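Local coordinates for protein probable chaperone (PDB 4JMF) that probably acts as a type III secretion chaperone of the CesT family, binding an effector protein before its export, at residues F13-L18 and Q100-L105; S68-K73 and L105-A110. All blocks are in the same frame, centred on the assembly; numbering follows the deposited sequence.

Contact 1: residues F13-L18 and Q100-L105; sequences FLALDL and QIHHQL
The C-terminal end of helix 3-15 meets helix 98-114, the other long helix of this CesT-family chain, through A15, L16, H102 and L105. The backbones come closest at A15 and H102, whose CA atoms are 6.3 Å apart. A15 points its CB at H102. That methyl group lies 3.9 Å from H102 CD2 and about as near to H102 CB, so it fits against the root of the imidazole, oblique to the ring. H102 CG is anti to the backbone N (chi1 -178°), which carries the ring out past the A15 methyl group toward L16. L16 CD2 then touches the same ring carbon, 4.2 Å from H102 CD2. L105 CD2 sits against both methyls of L16, 3.8 Å from L16 CD1, and the two leucine side chains cross at about a right angle. The touching atoms are all carbons. L16 and L105 also pack on L30 of strand 28-32, so the leucine pair joins both helices to an outer strand of the sheet. L16 and H102 also pack on apolar side chains of the bound protein, a different chain. Just beyond, D17 has positive phi and L18 N bonds to F13 O at 2.8 Å. This is the packing of a helix end, finished by a Schellman motif, against a second helix and the edge of the sheet.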
loop_
_atom_site.group_PDB
_atom_site.type_symbol
_atom_site.label_atom_id
_atom_site.label_comp_id
_atom_site.label_asym_id
_atom_site.label_seq_id
_atom_site.Cartn_x
_atom_site.Cartn_y
_atom_site.Cartn_z
ATOM N N PHE B 13 8.248 -17.350 -9.677
ATOM C CA PHE B 13 8.336 -18.805 -9.619
ATOM C C PHE B 13 9.786 -19.306 -9.630
ATOM O O PHE B 13 10.102 -20.338 -9.016
ATOM C CB PHE B 13 7.462 -19.439 -10.706
ATOM C CG PHE B 13 6.009 -19.565 -10.299
ATOM C CD1 PHE B 13 5.377 -20.802 -10.281
ATOM C CD2 PHE B 13 5.299 -18.448 -9.870
ATOM C CE1 PHE B 13 4.049 -20.912 -9.889
ATOM C CE2 PHE B 13 3.967 -18.554 -9.470
ATOM C CZ PHE B 13 3.345 -19.782 -9.479
ATOM N N LEU B 14 10.665 -18.563 -10.299
ATOM C CA LEU B 14 12.103 -18.829 -10.217
ATOM C C LEU B 14 12.598 -18.587 -8.805
ATOM O O LEU B 14 13.360 -19.384 -8.265
ATOM C CB LEU B 14 12.878 -17.922 -11.165
ATOM C CG LEU B 14 12.624 -18.077 -12.651
ATOM C CD1 LEU B 14 13.546 -17.137 -13.448
ATOM C CD2 LEU B 14 12.843 -19.529 -13.056
ATOM N N ALA B 15 12.163 -17.478 -8.211
ATOM C CA ALA B 15 12.584 -17.141 -6.858
ATOM C C ALA B 15 12.132 -18.192 -5.848
ATOM O O ALA B 15 12.874 -18.540 -4.935
ATOM C CB ALA B 15 12.073 -15.770 -6.468
ATOM N N LEU B 16 10.919 -18.712 -6.018
ATOM C CA LEU B 16 10.381 -19.694 -5.074
ATOM C C LEU B 16 10.738 -21.127 -5.458
ATOM O O LEU B 16 10.359 -22.070 -4.750
ATOM C CB LEU B 16 8.857 -19.577 -5.018
ATOM C CG LEU B 16 8.321 -18.224 -4.572
ATOM C CD1 LEU B 16 6.809 -18.181 -4.802
ATOM C CD2 LEU B 16 8.664 -18.007 -3.104
ATOM N N ASP B 17 11.433 -21.278 -6.586
ATOM C CA ASP B 17 11.816 -22.589 -7.119
ATOM C C ASP B 17 10.600 -23.485 -7.391
ATOM O O ASP B 17 10.576 -24.654 -7.002
ATOM C CB ASP B 17 12.815 -23.290 -6.187
ATOM C CG ASP B 17 13.597 -24.395 -6.898
ATOM O OD1 ASP B 17 13.921 -24.226 -8.093
ATOM O OD2 ASP B 17 13.885 -25.436 -6.270
ATOM N N LEU B 18 9.586 -22.922 -8.045
ATOM C CA LEU B 18 8.387 -23.674 -8.390
ATOM C C LEU B 18 8.353 -23.903 -9.898
ATOM O O LEU B 18 8.932 -23.118 -10.654
ATOM C CB LEU B 18 7.141 -22.915 -7.947
ATOM C CG LEU B 18 7.018 -22.791 -6.433
ATOM C CD1 LEU B 18 5.813 -21.964 -6.048
ATOM C CD2 LEU B 18 6.952 -24.194 -5.807
ATOM N N GLN B 100 12.618 -8.221 -5.746
ATOM C CA GLN B 100 11.531 -7.424 -5.210
ATOM C C GLN B 100 10.200 -8.191 -5.141
ATOM O O GLN B 100 9.468 -8.071 -4.152
ATOM C CB GLN B 100 11.409 -6.101 -5.962
ATOM C CG GLN B 100 10.380 -5.147 -5.356
ATOM C CD GLN B 100 10.723 -4.720 -3.911
ATOM O OE1 GLN B 100 11.864 -4.881 -3.438
ATOM N NE2 GLN B 100 9.729 -4.158 -3.215
ATOM N N ILE B 101 9.892 -8.996 -6.155
ATOM C CA ILE B 101 8.645 -9.751 -6.113
ATOM C C ILE B 101 8.695 -10.788 -4.987
ATOM O O ILE B 101 7.718 -10.964 -4.240
ATOM C CB ILE B 101 8.242 -10.325 -7.505
ATOM C CG1 ILE B 101 6.795 -10.819 -7.500
ATOM C CG2 ILE B 101 9.174 -11.452 -7.965
ATOM C CD1 ILE B 101 6.285 -11.198 -8.905
ATOM N N HIS B 102 9.857 -11.416 -4.825
ATOM C CA HIS B 102 10.091 -12.325 -3.708
ATOM C C HIS B 102 9.857 -11.572 -2.397
ATOM O O HIS B 102 9.156 -12.052 -1.506
ATOM C CB HIS B 102 11.520 -12.879 -3.789
ATOM C CG HIS B 102 11.860 -13.872 -2.717
ATOM N ND1 HIS B 102 12.460 -13.509 -1.529
ATOM C CD2 HIS B 102 11.716 -15.219 -2.670
ATOM C CE1 HIS B 102 12.654 -14.587 -0.790
ATOM N NE2 HIS B 102 12.210 -15.637 -1.458
ATOM N N HIS B 103 10.434 -10.381 -2.290
ATOM C CA HIS B 103 10.274 -9.559 -1.088
ATOM C C HIS B 103 8.807 -9.221 -0.799
ATOM O O HIS B 103 8.375 -9.245 0.363
ATOM C CB HIS B 103 11.107 -8.282 -1.204
ATOM C CG HIS B 103 11.104 -7.442 0.034
ATOM N ND1 HIS B 103 11.884 -7.730 1.132
ATOM C CD2 HIS B 103 10.410 -6.320 0.350
ATOM C CE1 HIS B 103 11.680 -6.819 2.069
ATOM N NE2 HIS B 103 10.788 -5.955 1.622
ATOM N N GLN B 104 8.041 -8.907 -1.842
ATOM C CA GLN B 104 6.622 -8.580 -1.656
ATOM C C GLN B 104 5.869 -9.722 -0.998
ATOM O O GLN B 104 5.095 -9.513 -0.058
ATOM C CB GLN B 104 5.940 -8.228 -2.979
ATOM C CG GLN B 104 4.505 -7.717 -2.791
ATOM C CD GLN B 104 3.795 -7.423 -4.102
ATOM O OE1 GLN B 104 4.415 -7.415 -5.172
ATOM N NE2 GLN B 104 2.478 -7.169 -4.027
ATOM N N LEU B 105 6.075 -10.936 -1.497
ATOM C CA LEU B 105 5.378 -12.083 -0.932
ATOM C C LEU B 105 5.852 -12.337 0.499
ATOM O O LEU B 105 5.048 -12.655 1.384
ATOM C CB LEU B 105 5.581 -13.329 -1.806
ATOM C CG LEU B 105 4.927 -14.630 -1.322
ATOM C CD1 LEU B 105 3.394 -14.487 -1.243
ATOM C CD2 LEU B 105 5.306 -15.800 -2.243
#

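Contact 2: residues S68-K73 and L105-A110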
loop_
_atom_site.group_PDB
_atom_site.type_symbol
_atom_site.label_atom_id
_atom_site.label_comp_id
_atom_site.label_asym_id
_atom_site.label_seq_id
_atom_site.Cartn_x
_atom_site.Cartn_y
_atom_site.Cartn_z
ATOM N N SER B 68 5.162 2.116 6.953
ATOM C CA SER B 68 6.528 2.080 7.468
ATOM C C SER B 68 7.439 2.487 6.329
ATOM O O SER B 68 6.968 3.028 5.333
ATOM C CB SER B 68 6.905 0.688 7.974
ATOM O OG SER B 68 7.221 -0.170 6.896
ATOM N N GLN B 69 8.735 2.215 6.455
ATOM C CA GLN B 69 9.670 2.528 5.371
ATOM C C GLN B 69 9.571 1.529 4.216
ATOM O O GLN B 69 10.104 1.782 3.130
ATOM C CB GLN B 69 11.113 2.591 5.887
ATOM C CG GLN B 69 11.800 1.237 6.021
ATOM C CD GLN B 69 11.259 0.394 7.170
ATOM O OE1 GLN B 69 10.506 0.874 8.020
ATOM N NE2 GLN B 69 11.628 -0.884 7.183
ATOM N N ASP B 70 8.881 0.410 4.439
ATOM C CA ASP B 70 8.783 -0.645 3.416
ATOM C C ASP B 70 7.401 -0.646 2.782
ATOM O O ASP B 70 6.427 -1.034 3.428
ATOM C CB ASP B 70 9.042 -2.020 4.054
ATOM C CG ASP B 70 9.219 -3.126 3.023
ATOM O OD1 ASP B 70 8.717 -2.987 1.881
ATOM O OD2 ASP B 70 9.867 -4.146 3.359
ATOM N N PRO B 71 7.308 -0.238 1.505
ATOM C CA PRO B 71 6.015 -0.190 0.803
ATOM C C PRO B 71 5.310 -1.547 0.677
ATOM O O PRO B 71 4.095 -1.564 0.411
ATOM C CB PRO B 71 6.390 0.326 -0.597
ATOM C CG PRO B 71 7.703 1.045 -0.393
ATOM C CD PRO B 71 8.415 0.234 0.654
ATOM N N CYS B 72 6.028 -2.656 0.873
ATOM C CA CYS B 72 5.390 -3.970 0.797
ATOM C C CYS B 72 4.775 -4.408 2.123
ATOM O O CYS B 72 4.236 -5.520 2.220
ATOM C CB CYS B 72 6.384 -5.034 0.319
ATOM S SG CYS B 72 6.932 -4.784 -1.389
ATOM N N LYS B 73 4.878 -3.567 3.151
ATOM C CA LYS B 73 4.224 -3.898 4.430
ATOM C C LYS B 73 2.743 -4.008 4.114
ATOM O O LYS B 73 2.170 -3.098 3.506
ATOM C CB LYS B 73 4.441 -2.810 5.477
ATOM C CG LYS B 73 3.673 -3.076 6.777
ATOM C CD LYS B 73 3.748 -1.888 7.715
ATOM C CE LYS B 73 3.002 -2.195 9.021
ATOM N NZ LYS B 73 3.085 -1.067 9.993
ATOM N N LEU B 105 6.075 -10.936 -1.497
ATOM C CA LEU B 105 5.378 -12.083 -0.932
ATOM C C LEU B 105 5.852 -12.337 0.499
ATOM O O LEU B 105 5.048 -12.655 1.384
ATOM C CB LEU B 105 5.581 -13.329 -1.806
ATOM C CG LEU B 105 4.927 -14.630 -1.322
ATOM C CD1 LEU B 105 3.394 -14.487 -1.243
ATOM C CD2 LEU B 105 5.306 -15.800 -2.243
ATOM N N GLU B 106 7.151 -12.178 0.728
ATOM C CA GLU B 106 7.720 -12.468 2.035
ATOM C C GLU B 106 7.156 -11.545 3.099
ATOM O O GLU B 106 6.845 -11.996 4.206
ATOM C CB GLU B 106 9.243 -12.340 1.996
ATOM C CG GLU B 106 9.939 -12.888 3.242
ATOM C CD GLU B 106 11.330 -13.405 2.921
ATOM O OE1 GLU B 106 12.247 -12.577 2.691
ATOM O OE2 GLU B 106 11.501 -14.648 2.890
ATOM N N GLN B 107 7.012 -10.265 2.767
ATOM C CA GLN B 107 6.449 -9.312 3.727
ATOM C C GLN B 107 4.975 -9.612 4.002
ATOM O O GLN B 107 4.504 -9.445 5.132
ATOM C CB GLN B 107 6.642 -7.871 3.246
ATOM C CG GLN B 107 8.101 -7.447 3.157
ATOM C CD GLN B 107 8.817 -7.612 4.484
ATOM O OE1 GLN B 107 8.429 -7.010 5.491
ATOM N NE2 GLN B 107 9.862 -8.439 4.495
ATOM N N LEU B 108 4.251 -10.065 2.978
ATOM C CA LEU B 108 2.864 -10.485 3.170
ATOM C C LEU B 108 2.824 -11.635 4.171
ATOM O O LEU B 108 2.120 -11.575 5.187
ATOM C CB LEU B 108 2.230 -10.936 1.850
ATOM C CG LEU B 108 0.774 -11.399 1.976
ATOM C CD1 LEU B 108 -0.124 -10.262 2.487
ATOM C CD2 LEU B 108 0.245 -11.959 0.652
ATOM N N VAL B 109 3.589 -12.685 3.884
ATOM C CA VAL B 109 3.616 -13.858 4.750
ATOM C C VAL B 109 4.143 -13.550 6.155
ATOM O O VAL B 109 3.633 -14.082 7.146
ATOM C CB VAL B 109 4.380 -15.022 4.093
ATOM C CG1 VAL B 109 4.485 -16.190 5.051
ATOM C CG2 VAL B 109 3.638 -15.461 2.841
ATOM N N ALA B 110 5.128 -12.659 6.254
ATOM C CA ALA B 110 5.655 -12.284 7.561
ATOM C C ALA B 110 4.569 -11.708 8.462
ATOM O O ALA B 110 4.527 -11.995 9.657
ATOM C CB ALA B 110 6.829 -11.308 7.424
#
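Q107 of helix 98-114 lies against D70 and C72 of the 68-73 loop, with its aliphatic part doing most of the touching. The Q107 and D70 side chains cross at a slant, and their amide and carboxylate planes are 24° apart. The carboxylate does not bond to the amide. D70 OD2 rests on the Q107 chain, 3.7 Å from Q107 CG and nearly as close to Q107 CD. Q107 CG stands beside the backbone N, and the chain bends again at chi2 (-57°). The bend lays CG and CD alongside D70 OD2. C72 meets the root of the same side chain. Q107 CB is 3.5 Å from C72 O and 4.1 Å from C72 CB.

The loop is shaped by its own polar bonds. S68 OG accepts from D70 N at 3.0 Å, an ST turn, and the bond is nearly straight (169°). D70 OD1 accepts from C72 N at 2.9 Å, an Asx turn; this N-H comes from above the carboxylate plane. K73 N bonds to D70 O, closing a type I turn from D70 to K73. OD1 thus holds the Asx turn, while OD2 probably takes a hydrogen bond from H103 of the helix. C72 O accepts from N89 of strand 85-92. The Q107 amide is also engaged outside the contact: NE2 bonds to the backbone of the bound protein.

D70 OD2 and Q107 OE1 come near each other without bonding. The meeting of D70, C72 and Q107 is mainly van der Waals packing, and its polar groups find their partners outside it. D70 links the loop to the helix through H103, and the Q107 amide bonds to the other protein.

Both contacts use helix 98-114 and share L105, with centres about 13 Å apart. Contact 1 sets the end of helix 3-15 beside it and is partly buried; contact 2 sets the loop before strand 75-78 beside it and is buried. L105 packs on L16 in contact 1 but points away from the loop in contact 2. The first joins leucine branches, a methyl group and the carbons of an imidazole. The second packs polar side chains whose bonding groups have other partners. The two meet directly: besides the probable H103 to D70 bond, C72 SG packs near Q100 and Q104. The bound protein touches residues of both.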